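Local coordinates for protein putative dehydrogenase (Pseudarthrobacter phenanthrenivorans, PDB 6A3F) that catalyses the NAD(+)-dependent oxidation of levoglucosan to 3-dehydrolevoglucosan as a homotetrameric oxidoreductase of the Gfo/Idh/MocA family, at residues 47-52 / 362-367; 59-64 / 70-75; 144-149 / 367-372; 223-228 / 387-392; 271-274 / 278-281. All coordinates share one frame; numbering follows the deposited sequence.

Contact 1 of 5, residues 47-52 / 362-367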
# COMPACT_ATOMS: atom_id res chain seq x y z
N MET B 47 -11.09 -9.23 31.36
CA MET B 47 -10.52 -10.38 30.68
C MET B 47 -9.15 -9.99 30.12
O MET B 47 -8.25 -10.82 30.11
CB MET B 47 -11.38 -10.87 29.51
CG MET B 47 -12.82 -11.15 29.86
SD MET B 47 -13.71 -11.67 28.36
CE MET B 47 -15.36 -12.02 28.98
N PHE B 48 -9.02 -8.75 29.65
CA PHE B 48 -7.82 -8.29 28.94
C PHE B 48 -6.76 -7.80 29.92
O PHE B 48 -5.57 -8.02 29.71
CB PHE B 48 -8.20 -7.19 27.94
CG PHE B 48 -8.79 -7.74 26.65
CD1 PHE B 48 -9.74 -8.73 26.66
CD2 PHE B 48 -8.39 -7.25 25.42
CE1 PHE B 48 -10.28 -9.23 25.48
CE2 PHE B 48 -8.91 -7.78 24.24
CZ PHE B 48 -9.85 -8.76 24.26
N PHE B 49 -7.22 -7.10 30.95
CA PHE B 49 -6.32 -6.44 31.86
C PHE B 49 -6.60 -6.97 33.27
O PHE B 49 -7.59 -6.56 33.90
CB PHE B 49 -6.57 -4.93 31.81
CG PHE B 49 -6.20 -4.24 30.53
CD1 PHE B 49 -4.91 -3.77 30.33
CD2 PHE B 49 -7.13 -4.04 29.53
CE1 PHE B 49 -4.56 -3.09 29.17
CE2 PHE B 49 -6.77 -3.38 28.37
CZ PHE B 49 -5.49 -2.87 28.21
N TRP B 50 -5.75 -7.88 33.74
CA TRP B 50 -6.02 -8.64 34.95
C TRP B 50 -4.76 -8.78 35.84
O TRP B 50 -3.68 -9.16 35.36
CB TRP B 50 -6.59 -10.01 34.63
CG TRP B 50 -7.09 -10.71 35.86
CD1 TRP B 50 -6.41 -11.62 36.62
CD2 TRP B 50 -8.34 -10.49 36.52
NE1 TRP B 50 -7.18 -12.02 37.68
CE2 TRP B 50 -8.37 -11.35 37.64
CE3 TRP B 50 -9.46 -9.70 36.26
CZ2 TRP B 50 -9.47 -11.44 38.50
CZ3 TRP B 50 -10.55 -9.79 37.09
CH2 TRP B 50 -10.54 -10.63 38.22
N PRO B 51 -4.88 -8.50 37.13
CA PRO B 51 -6.09 -8.06 37.85
C PRO B 51 -6.63 -6.69 37.42
O PRO B 51 -5.87 -5.77 37.19
CB PRO B 51 -5.65 -7.92 39.33
CG PRO B 51 -4.40 -8.75 39.42
CD PRO B 51 -3.74 -8.57 38.07
N ALA B 52 -7.94 -6.59 37.34
CA ALA B 52 -8.57 -5.40 36.87
C ALA B 52 -8.56 -4.33 37.97
O ALA B 52 -8.58 -4.65 39.14
CB ALA B 52 -9.98 -5.68 36.40
N GLU B 362 -9.96 2.11 26.64
CA GLU B 362 -10.63 3.27 27.23
C GLU B 362 -11.21 2.92 28.61
O GLU B 362 -10.93 3.61 29.61
CB GLU B 362 -11.67 3.78 26.23
CG GLU B 362 -12.40 5.05 26.65
CD GLU B 362 -13.45 5.44 25.62
OE1 GLU B 362 -14.35 4.58 25.36
OE2 GLU B 362 -13.33 6.57 25.07
N ALA B 363 -12.00 1.86 28.67
CA ALA B 363 -12.62 1.42 29.93
C ALA B 363 -11.57 1.02 30.97
O ALA B 363 -11.72 1.30 32.20
CB ALA B 363 -13.61 0.33 29.65
N HIS B 364 -10.50 0.36 30.53
CA HIS B 364 -9.42 0.05 31.47
C HIS B 364 -8.90 1.32 32.13
O HIS B 364 -8.69 1.34 33.38
CB HIS B 364 -8.26 -0.69 30.77
CG HIS B 364 -7.16 -1.06 31.71
ND1 HIS B 364 -5.91 -0.51 31.65
CD2 HIS B 364 -7.15 -1.89 32.77
CE1 HIS B 364 -5.16 -1.00 32.64
NE2 HIS B 364 -5.91 -1.82 33.35
N ASP B 365 -8.63 2.36 31.34
CA ASP B 365 -7.98 3.51 31.92
C ASP B 365 -8.98 4.28 32.81
O ASP B 365 -8.60 4.92 33.80
CB ASP B 365 -7.39 4.45 30.86
CG ASP B 365 -6.07 3.90 30.23
OD1 ASP B 365 -5.46 2.93 30.77
OD2 ASP B 365 -5.69 4.46 29.20
N PHE B 366 -10.24 4.22 32.41
CA PHE B 366 -11.33 4.91 33.13
C PHE B 366 -11.48 4.31 34.54
O PHE B 366 -11.58 5.01 35.55
CB PHE B 366 -12.61 4.74 32.32
CG PHE B 366 -13.85 5.36 32.93
CD1 PHE B 366 -13.91 6.71 33.22
CD2 PHE B 366 -14.97 4.59 33.16
CE1 PHE B 366 -15.05 7.26 33.79
CE2 PHE B 366 -16.12 5.15 33.71
CZ PHE B 366 -16.16 6.49 34.02
N PHE B 367 -11.50 3.00 34.58
CA PHE B 367 -11.69 2.27 35.82
C PHE B 367 -10.42 2.32 36.69
O PHE B 367 -10.52 2.34 37.95
CB PHE B 367 -12.20 0.85 35.52
CG PHE B 367 -13.70 0.77 35.34
CD1 PHE B 367 -14.54 0.70 36.43
CD2 PHE B 367 -14.28 0.76 34.08
CE1 PHE B 367 -15.91 0.67 36.27
CE2 PHE B 367 -15.65 0.71 33.92
CZ PHE B 367 -16.47 0.65 35.01
O HOH W 1 -5.29 -3.49 35.71
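At the C-terminal end of helix 35-48, the first helix of the NAD-binding Rossmann domain, Phe49 leaves the helical path and lays its ring on the imidazole of His364, from the distant helix 355-371. It is an offset face-to-face stack: the two planes are only 11° from parallel, and the ring centroids lie 3.9 Å apart. The overlap is displaced, so that His364 CG stands over the phenyl face near its rim, and Phe49 CG likewise over the imidazole face. His364 CD2 comes within 3.2 Å of Phe49 CB, and the methylene carbon His364 CB makes a CH-pi contact over the Phe49 ring, 4.0 Å from its centroid. With CG anti to the backbone N (chi1 -178°), the imidazole reaches off its helix toward the loop, and the two side chains meet nearly at right angles despite their parallel rings.

A water in the imidazole plane is consistent with a further restraint on its rotation: the water lies 3.0 Å from His364 NE2 and donates to Pro51 O over 2.8 Å, just beyond the cis peptide bond that precedes Pro51. Stack and water bridge thus tie successive parts of one loop to a single histidine. Nearby, Met47 O and Trp50 NE1 hydrogen-bond to Arg75 and Glu71 of the second subunit. The contact illustrates an aromatic stack by which a late helix of the chain is fastened to the loop leaving the first helix of a Rossmann fold.

Contact 2 of 5, residues 59-64 / 70-75; sequences KVIAEA and AEAARR
Apolar contacts between Ile61 and the small residues Ala72 and Ala73 carry most of this interface. Ile61 straddles the helix surface with two branches: CG2 meets Ala73 CB at 3.7 Å, while the other branch ends with CD1 3.8 Å from Ala72 CB. CG1 lies anti to the backbone N (chi1 -172°) and the chain stays extended beyond it, which carries CD1 along to the neighbouring alanine. Two methyls of one residue are thereby matched to two successive alanines, whose small size lets the helix backbone come near: Ile61 CA and Ala73 CA are 6.2 Å apart.

Strand 55-62 and helix 66-76 are the first two elements of a beta-alpha-beta unit of the Rossmann fold, completed by strand 80-82. Just past the strand stands the NADH-binding residue Glu63, in the place where NAD-dependent Rossmann enzymes commonly carry an acidic residue for the adenosine ribose.

The contact of Glu63 with the helix is mixed in character. Its chain bends at chi2 (-70°), and both CG and OE2 lie against the methyl of Ala72, OE2 at 3.9 Å from Ala72 CB.

Charged pairing occurs within the helix. Arg74 NH2 makes a salt bridge to Glu71 OE1 over 3.3 Å, nearly in the guanidinium plane, and one face of that guanidinium lies over Ala70 O. The side chain of Arg74 also packs on Trp50 of the second subunit.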
# COMPACT_ATOMS: atom_id res chain seq x y z
N LYS B 59 -25.18 -2.92 35.18
CA LYS B 59 -26.22 -2.97 36.20
C LYS B 59 -27.56 -2.58 35.59
O LYS B 59 -28.57 -3.31 35.75
CB LYS B 59 -25.86 -2.07 37.39
CG LYS B 59 -26.79 -2.22 38.59
CD LYS B 59 -26.87 -3.65 39.11
CE LYS B 59 -27.40 -3.69 40.52
NZ LYS B 59 -27.13 -4.99 41.18
N VAL B 60 -27.59 -1.45 34.90
CA VAL B 60 -28.85 -0.93 34.37
C VAL B 60 -28.60 -0.21 33.04
O VAL B 60 -27.61 0.45 32.90
CB VAL B 60 -29.50 0.01 35.40
CG1 VAL B 60 -28.70 1.27 35.64
CG2 VAL B 60 -30.92 0.36 35.01
N ILE B 61 -29.56 -0.33 32.12
CA ILE B 61 -29.56 0.38 30.84
C ILE B 61 -30.88 1.15 30.70
O ILE B 61 -31.93 0.64 31.03
CB ILE B 61 -29.31 -0.59 29.66
CG1 ILE B 61 -29.12 0.12 28.33
CG2 ILE B 61 -30.39 -1.66 29.59
CD1 ILE B 61 -28.57 -0.78 27.26
N ALA B 62 -30.77 2.39 30.24
CA ALA B 62 -31.94 3.24 29.93
C ALA B 62 -32.10 3.37 28.43
O ALA B 62 -31.12 3.66 27.73
CB ALA B 62 -31.72 4.60 30.53
N GLU B 63 -33.32 3.18 27.94
CA GLU B 63 -33.68 3.53 26.58
C GLU B 63 -35.00 4.34 26.62
O GLU B 63 -35.54 4.61 27.68
CB GLU B 63 -33.84 2.30 25.69
CG GLU B 63 -32.63 1.39 25.67
CD GLU B 63 -31.39 1.93 24.96
OE1 GLU B 63 -31.50 2.89 24.20
OE2 GLU B 63 -30.29 1.39 25.23
N ALA B 64 -35.47 4.70 25.43
CA ALA B 64 -36.51 5.71 25.25
C ALA B 64 -37.86 5.20 25.80
O ALA B 64 -38.66 5.99 26.24
CB ALA B 64 -36.61 6.07 23.78
N ALA B 70 -35.95 -2.95 28.08
CA ALA B 70 -35.94 -4.35 28.53
C ALA B 70 -35.20 -5.23 27.50
O ALA B 70 -34.46 -6.11 27.88
CB ALA B 70 -37.35 -4.85 28.72
N GLU B 71 -35.45 -4.98 26.23
CA GLU B 71 -34.87 -5.75 25.11
C GLU B 71 -33.34 -5.50 25.03
O GLU B 71 -32.54 -6.45 24.89
CB GLU B 71 -35.63 -5.33 23.85
CG GLU B 71 -35.09 -5.88 22.55
CD GLU B 71 -35.43 -7.30 22.16
OE1 GLU B 71 -35.82 -8.13 23.03
OE2 GLU B 71 -35.28 -7.59 20.96
N ALA B 72 -32.95 -4.25 25.19
CA ALA B 72 -31.53 -3.87 25.22
C ALA B 72 -30.82 -4.52 26.40
O ALA B 72 -29.64 -4.93 26.28
CB ALA B 72 -31.40 -2.38 25.28
N ALA B 73 -31.50 -4.61 27.55
CA ALA B 73 -30.90 -5.25 28.69
C ALA B 73 -30.65 -6.75 28.42
O ALA B 73 -29.62 -7.29 28.84
CB ALA B 73 -31.76 -5.04 29.91
N ARG B 74 -31.58 -7.38 27.71
CA ARG B 74 -31.44 -8.76 27.30
C ARG B 74 -30.27 -8.88 26.31
O ARG B 74 -29.41 -9.75 26.44
CB ARG B 74 -32.75 -9.25 26.68
CG ARG B 74 -33.77 -9.73 27.69
CD ARG B 74 -34.92 -10.50 27.05
NE ARG B 74 -35.78 -9.64 26.23
CZ ARG B 74 -36.74 -8.83 26.70
NH1 ARG B 74 -37.06 -8.86 27.99
NH2 ARG B 74 -37.34 -7.98 25.90
N ARG B 75 -30.23 -7.99 25.33
CA ARG B 75 -29.24 -8.10 24.25
C ARG B 75 -27.82 -7.84 24.77
O ARG B 75 -26.88 -8.54 24.40
CB ARG B 75 -29.53 -7.07 23.17
CG ARG B 75 -28.55 -7.12 22.00
CD ARG B 75 -28.89 -6.09 20.94
NE ARG B 75 -27.83 -6.01 19.95
CZ ARG B 75 -27.98 -5.63 18.69
NH1 ARG B 75 -29.10 -5.03 18.30
NH2 ARG B 75 -27.00 -5.84 17.83

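Contact 3 of 5, residues 144-149 / 367-372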
# COMPACT_ATOMS: atom_id res chain seq x y z
N ASN B 144 -15.06 15.04 43.39
CA ASN B 144 -14.09 13.95 43.50
C ASN B 144 -14.57 12.77 42.63
O ASN B 144 -14.89 11.64 43.12
CB ASN B 144 -13.86 13.59 44.97
CG ASN B 144 -12.77 12.55 45.14
OD1 ASN B 144 -11.77 12.57 44.42
ND2 ASN B 144 -12.96 11.64 46.08
N ILE B 145 -14.68 13.04 41.33
CA ILE B 145 -15.21 12.01 40.43
C ILE B 145 -14.34 11.96 39.18
O ILE B 145 -13.66 12.94 38.85
CB ILE B 145 -16.68 12.29 40.08
CG1 ILE B 145 -16.84 13.62 39.35
CG2 ILE B 145 -17.53 12.21 41.33
CD1 ILE B 145 -18.27 14.02 39.05
N VAL B 146 -14.37 10.82 38.52
CA VAL B 146 -13.64 10.65 37.29
C VAL B 146 -14.59 10.99 36.16
O VAL B 146 -15.74 10.48 36.13
CB VAL B 146 -13.11 9.21 37.16
CG1 VAL B 146 -12.44 9.02 35.80
CG2 VAL B 146 -12.17 8.87 38.30
N HIS B 147 -14.16 11.87 35.29
CA HIS B 147 -14.95 12.25 34.13
C HIS B 147 -14.13 12.05 32.85
O HIS B 147 -12.96 12.48 32.78
CB HIS B 147 -15.44 13.71 34.25
CG HIS B 147 -14.42 14.68 34.72
ND1 HIS B 147 -13.72 15.47 33.86
CD2 HIS B 147 -14.01 15.01 35.97
CE1 HIS B 147 -12.91 16.25 34.54
NE2 HIS B 147 -13.08 15.99 35.85
N MET B 148 -14.78 11.48 31.84
CA MET B 148 -14.07 11.10 30.59
C MET B 148 -14.96 11.37 29.38
O MET B 148 -16.16 11.09 29.40
CB MET B 148 -13.68 9.62 30.64
CG MET B 148 -12.59 9.22 29.65
SD MET B 148 -12.17 7.49 29.80
CE MET B 148 -10.69 7.43 28.78
N VAL B 149 -14.36 11.91 28.32
CA VAL B 149 -15.09 12.05 27.03
C VAL B 149 -14.54 10.98 26.06
O VAL B 149 -13.34 10.70 26.08
CB VAL B 149 -15.02 13.48 26.47
CG1 VAL B 149 -13.62 13.96 26.18
CG2 VAL B 149 -15.91 13.64 25.25
N PHE B 367 -11.50 3.00 34.58
CA PHE B 367 -11.69 2.27 35.82
C PHE B 367 -10.42 2.32 36.69
O PHE B 367 -10.52 2.34 37.95
CB PHE B 367 -12.20 0.85 35.52
CG PHE B 367 -13.70 0.77 35.34
CD1 PHE B 367 -14.54 0.70 36.43
CD2 PHE B 367 -14.28 0.76 34.08
CE1 PHE B 367 -15.91 0.67 36.27
CE2 PHE B 367 -15.65 0.71 33.92
CZ PHE B 367 -16.47 0.65 35.01
N LYS B 368 -9.24 2.38 36.07
CA LYS B 368 -7.99 2.57 36.78
C LYS B 368 -8.01 3.92 37.53
O LYS B 368 -7.66 3.98 38.70
CB LYS B 368 -6.83 2.49 35.77
CG LYS B 368 -5.44 2.65 36.34
CD LYS B 368 -4.30 2.07 35.50
CE LYS B 368 -3.09 1.81 36.37
NZ LYS B 368 -1.86 1.58 35.59
N ALA B 369 -8.43 4.99 36.86
CA ALA B 369 -8.58 6.32 37.51
C ALA B 369 -9.57 6.26 38.68
O ALA B 369 -9.33 6.90 39.71
CB ALA B 369 -9.00 7.36 36.49
N ILE B 370 -10.68 5.53 38.53
CA ILE B 370 -11.69 5.41 39.56
C ILE B 370 -11.08 4.71 40.78
O ILE B 370 -11.14 5.23 41.90
CB ILE B 370 -12.94 4.67 39.07
CG1 ILE B 370 -13.71 5.50 38.04
CG2 ILE B 370 -13.84 4.29 40.25
CD1 ILE B 370 -14.84 4.72 37.35
N ALA B 371 -10.52 3.54 40.54
CA ALA B 371 -9.98 2.74 41.63
C ALA B 371 -8.79 3.44 42.30
O ALA B 371 -8.59 3.24 43.49
CB ALA B 371 -9.58 1.39 41.11
N GLU B 372 -7.99 4.21 41.57
CA GLU B 372 -6.81 4.82 42.15
C GLU B 372 -7.09 6.25 42.62
O GLU B 372 -6.18 6.94 43.04
CB GLU B 372 -5.66 4.75 41.14
CG GLU B 372 -5.36 3.33 40.73
CD GLU B 372 -4.18 3.15 39.80
OE1 GLU B 372 -3.63 4.18 39.35
OE2 GLU B 372 -3.81 1.99 39.52
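The flat peptide group joining Ala369 to Ile370 is met by Val146: methyl CG2 lies against it, 3.7 Å from Ala369 C and equally far from Ile370 N. Rings lie to the sides of this meeting. Phe366, just before the segment on the same helix, packs against the valine, whereas the Phe367 ring packs on Leu24 and Val26 of strand 23-30 and has Ala363 O at its edge, in the ring plane. His147, next to Val146 in the chain, meets the ring of Phe380 with planes at about 60°.

The fold here is the parallel Rossmann sheet: helix 355-371, returning from far along the sequence, packs on one face of it, and Val146 meets the helix beside strand 147-149, the outermost strand within the chain. Val146 sits just before that strand, held in line with its neighbour by a bond from its N to His119 ND1 and by backbone pairing with Ile120.

No hydrogen bond crosses the contact; it rests on both arms of one valine. CG1 lies anti to the backbone N (chi1 175°) and reaches Ala369 CB at 3.9 Å; CG2 settles between the two helical residues. Ile370 also packs on Leu24 and His119, extending the packing toward the neighbouring strands. Its own CG1, anti to the carbonyl carbon, lies 3.7 Å from Val146 CG2.

Contact 4 of 5, residues 223-228 / 387-392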
# COMPACT_ATOMS: atom_id res chain seq x y z
N GLY B 223 -0.18 19.47 20.77
CA GLY B 223 -0.39 20.41 21.89
C GLY B 223 -1.62 21.28 21.66
O GLY B 223 -2.47 21.00 20.76
N GLU B 224 -1.73 22.37 22.43
CA GLU B 224 -2.91 23.18 22.40
C GLU B 224 -2.91 24.05 21.14
O GLU B 224 -1.89 24.42 20.60
CB GLU B 224 -2.98 24.09 23.63
CG GLU B 224 -3.08 23.37 24.95
CD GLU B 224 -4.41 22.68 25.25
OE1 GLU B 224 -5.29 22.62 24.34
OE2 GLU B 224 -4.54 22.14 26.37
N PHE B 225 -4.11 24.44 20.75
CA PHE B 225 -4.32 25.30 19.65
C PHE B 225 -4.23 26.78 20.09
O PHE B 225 -4.82 27.17 21.09
CB PHE B 225 -5.72 25.07 19.07
CG PHE B 225 -5.95 23.80 18.28
CD1 PHE B 225 -5.34 22.61 18.64
CD2 PHE B 225 -6.77 23.81 17.16
CE1 PHE B 225 -5.61 21.44 17.94
CE2 PHE B 225 -7.01 22.64 16.45
CZ PHE B 225 -6.44 21.46 16.85
N SER B 226 -3.63 27.58 19.24
CA SER B 226 -3.55 29.05 19.48
C SER B 226 -4.63 29.79 18.69
O SER B 226 -5.32 30.70 19.20
CB SER B 226 -2.19 29.55 19.12
OG SER B 226 -2.14 30.95 19.36
N ALA B 227 -4.75 29.48 17.41
CA ALA B 227 -5.71 30.12 16.55
C ALA B 227 -6.10 29.18 15.39
O ALA B 227 -5.34 28.33 15.01
CB ALA B 227 -5.20 31.44 16.03
N VAL B 228 -7.28 29.42 14.83
CA VAL B 228 -7.78 28.69 13.66
C VAL B 228 -8.30 29.63 12.56
O VAL B 228 -8.69 30.79 12.78
CB VAL B 228 -8.89 27.72 14.11
CG1 VAL B 228 -8.39 26.66 15.07
CG2 VAL B 228 -10.07 28.50 14.72
N ALA B 387 -14.64 21.75 22.46
CA ALA B 387 -15.85 22.57 22.15
C ALA B 387 -15.46 24.03 21.88
O ALA B 387 -16.09 24.68 20.99
CB ALA B 387 -16.86 22.45 23.27
N LEU B 388 -14.46 24.54 22.60
CA LEU B 388 -13.97 25.94 22.44
C LEU B 388 -13.27 26.05 21.09
O LEU B 388 -13.45 27.05 20.38
CB LEU B 388 -13.01 26.35 23.56
CG LEU B 388 -13.63 26.59 24.94
CD1 LEU B 388 -12.56 26.84 25.98
CD2 LEU B 388 -14.63 27.75 24.91
N ILE B 389 -12.57 24.98 20.67
CA ILE B 389 -11.94 24.99 19.36
C ILE B 389 -13.01 24.99 18.29
O ILE B 389 -12.90 25.74 17.34
CB ILE B 389 -10.99 23.80 19.18
CG1 ILE B 389 -9.73 23.97 20.02
CG2 ILE B 389 -10.69 23.61 17.72
CD1 ILE B 389 -9.02 22.65 20.32
N ASP B 390 -14.04 24.16 18.46
CA ASP B 390 -15.16 24.11 17.51
C ASP B 390 -15.83 25.47 17.37
O ASP B 390 -16.15 25.92 16.27
CB ASP B 390 -16.20 23.10 17.94
CG ASP B 390 -15.81 21.64 17.65
OD1 ASP B 390 -14.63 21.41 17.29
OD2 ASP B 390 -16.72 20.75 17.77
N ASP B 391 -16.10 26.12 18.50
CA ASP B 391 -16.76 27.46 18.43
C ASP B 391 -15.89 28.46 17.65
O ASP B 391 -16.43 29.26 16.88
CB ASP B 391 -17.04 27.99 19.82
CG ASP B 391 -18.25 27.32 20.46
OD1 ASP B 391 -19.02 26.63 19.76
OD2 ASP B 391 -18.43 27.55 21.63
N ALA B 392 -14.58 28.38 17.83
CA ALA B 392 -13.64 29.25 17.13
C ALA B 392 -13.63 28.96 15.63
O ALA B 392 -13.55 29.86 14.81
CB ALA B 392 -12.27 29.14 17.74
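Phe225 and Val228 are three residues apart on one strand, yet both point toward helix 380-399, whereas a regular strand would send them to opposite faces. A classic beta bulge accounts for it: Ser226 and Ala227 both face Arg273 on the adjoining strand 267-274, and the extra residue shifts the alternation.

Ile389 covers a face of the Phe225 ring. Its CD1 makes a CH-pi contact, 4.0 Å from the centroid of the Phe225 ring and 14° off the ring normal, with the side chains crossing at about a right angle. CG2 of Ile389 adds a second touch, 4.0 Å from Phe225 CD2. With Ile389 CG1 anti to the carbonyl carbon (chi1 -72°) and CG2 anti to the backbone N, both branches of the isoleucine reach the ring.

In the C-terminal alpha/beta domain, strand 225-233 belongs to the large mixed sheet, and the helix packs on one of its faces. Ile215 of helix 206-221 touches Ile389 as well, and Phe274 meets the Phe225 ring edge-to-face.

Farther along, Val228 CG2 rests against the helix backbone, 3.7 Å from Ala392 C and 3.8 Å from Ala392 CB. The other methyl, Val228 CG1, lies at the edge of the Phe225 ring, in its plane.

Contact 5 of 5, residues 271-274 / 278-281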
# COMPACT_ATOMS: atom_id res chain seq x y z
N MET B 271 -7.02 25.72 8.97
CA MET B 271 -5.61 25.84 9.30
C MET B 271 -5.48 26.12 10.80
O MET B 271 -6.44 26.56 11.47
CB MET B 271 -4.93 26.93 8.47
CG MET B 271 -5.11 26.81 6.96
SD MET B 271 -4.04 27.90 5.98
CE MET B 271 -4.89 29.48 6.21
N ILE B 272 -4.33 25.78 11.38
CA ILE B 272 -4.11 25.83 12.80
C ILE B 272 -2.73 26.43 13.06
O ILE B 272 -1.74 26.10 12.39
CB ILE B 272 -4.16 24.43 13.42
CG1 ILE B 272 -5.46 23.69 13.12
CG2 ILE B 272 -3.82 24.46 14.92
CD1 ILE B 272 -5.31 22.19 13.22
N ARG B 273 -2.71 27.35 14.04
CA ARG B 273 -1.48 27.72 14.67
C ARG B 273 -1.50 27.12 16.07
O ARG B 273 -2.39 27.41 16.88
CB ARG B 273 -1.25 29.23 14.68
CG ARG B 273 -0.04 29.63 15.52
CD ARG B 273 1.33 29.27 14.89
NE ARG B 273 1.47 30.06 13.66
CZ ARG B 273 2.51 30.02 12.86
NH1 ARG B 273 3.58 29.30 13.20
NH2 ARG B 273 2.47 30.66 11.71
N PHE B 274 -0.51 26.30 16.37
CA PHE B 274 -0.43 25.70 17.65
C PHE B 274 0.22 26.68 18.65
O PHE B 274 1.09 27.47 18.25
CB PHE B 274 0.36 24.39 17.60
CG PHE B 274 -0.38 23.27 16.92
CD1 PHE B 274 -1.27 22.48 17.63
CD2 PHE B 274 -0.20 23.04 15.56
CE1 PHE B 274 -1.95 21.46 16.99
CE2 PHE B 274 -0.87 22.00 14.93
CZ PHE B 274 -1.75 21.22 15.65
N ALA B 278 4.16 25.26 16.32
CA ALA B 278 3.87 24.39 15.15
C ALA B 278 2.67 24.91 14.37
O ALA B 278 1.89 25.76 14.86
CB ALA B 278 3.65 22.97 15.59
N VAL B 279 2.54 24.41 13.14
CA VAL B 279 1.43 24.76 12.28
C VAL B 279 0.72 23.47 11.87
O VAL B 279 1.24 22.37 12.04
CB VAL B 279 1.85 25.55 11.04
CG1 VAL B 279 2.48 26.92 11.37
CG2 VAL B 279 2.77 24.74 10.13
N GLY B 280 -0.49 23.58 11.38
CA GLY B 280 -1.15 22.38 10.87
C GLY B 280 -2.49 22.67 10.22
O GLY B 280 -2.92 23.80 10.03
N SER B 281 -3.20 21.59 9.93
CA SER B 281 -4.50 21.69 9.28
C SER B 281 -5.27 20.39 9.55
O SER B 281 -4.64 19.36 9.79
CB SER B 281 -4.40 22.03 7.81
OG SER B 281 -3.93 20.96 7.00
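Gly280 O accepts a hydrogen bond from Ile272 N over 2.8 Å, and a weaker CA-H...O contact from Met271 CA at 3.5 Å joins it. Gly280 N returns the pairing with a bond of 3.0 Å to Ile272 O, making Ile272 and Gly280 a hydrogen-bonded antiparallel pair. It is flanked by the non-hydrogen-bonded pairs Met271 with Ser281 and Arg273 with Val279. Nearer the turn, Phe274 N binds Ala278 O over 2.9 Å.

The glycine makes room for an aromatic ring. Phe274 bends back over the partner strand, its CE2 3.9 Å from Gly280 N and its edge, near the ring plane, facing Val279 O. One face of the ring is occupied by Ile272 CG2, which sits over its centre, while Ala278 CB lies 3.9 Å from Phe274 CD2. Phe177 packs on the ring too.

On the other side of the sheet Arg273 folds over Val279. Bends at chi2 (72°) and chi3 (64°) turn its chain back, laying one guanidinium face on Val279 CG1, which is 3.4 Å from Arg273 CZ. Arg273 NH1 finds its polar partner in Gly277 O, within the turn. Ser281 OG, on this side as well, bonds to Arg178, and the third subunit packs on the face carrying Met271, Arg273, Val279 and Ser281. Such close pairing on both sides of a short turn is that of a beta hairpin, here built into the large sheet of the C-terminal domain.

In the fold
From the N terminus, contact 1 opens first, at the end of helix 35-48, and remains open while contact 2 closes a short local loop nested inside it, within one beta-alpha-beta unit of the Rossmann domain. Contact 3 opens at the last strand of that domain's sheet, and contact 4 at strand 225-233 of the other sheet. Contact 5, a hairpin, closes inside all three long loops and touches contact 4 through neighbouring strands. The returning chain then closes contacts 1 and 3 along helix 355-371, where they share Phe367, and contact 4 on helix 380-399. Contacts 1, 3 and 4 therefore cross one another, tying helix 355-371 to the Rossmann domain and helix 380-399 to the C-terminal sheet.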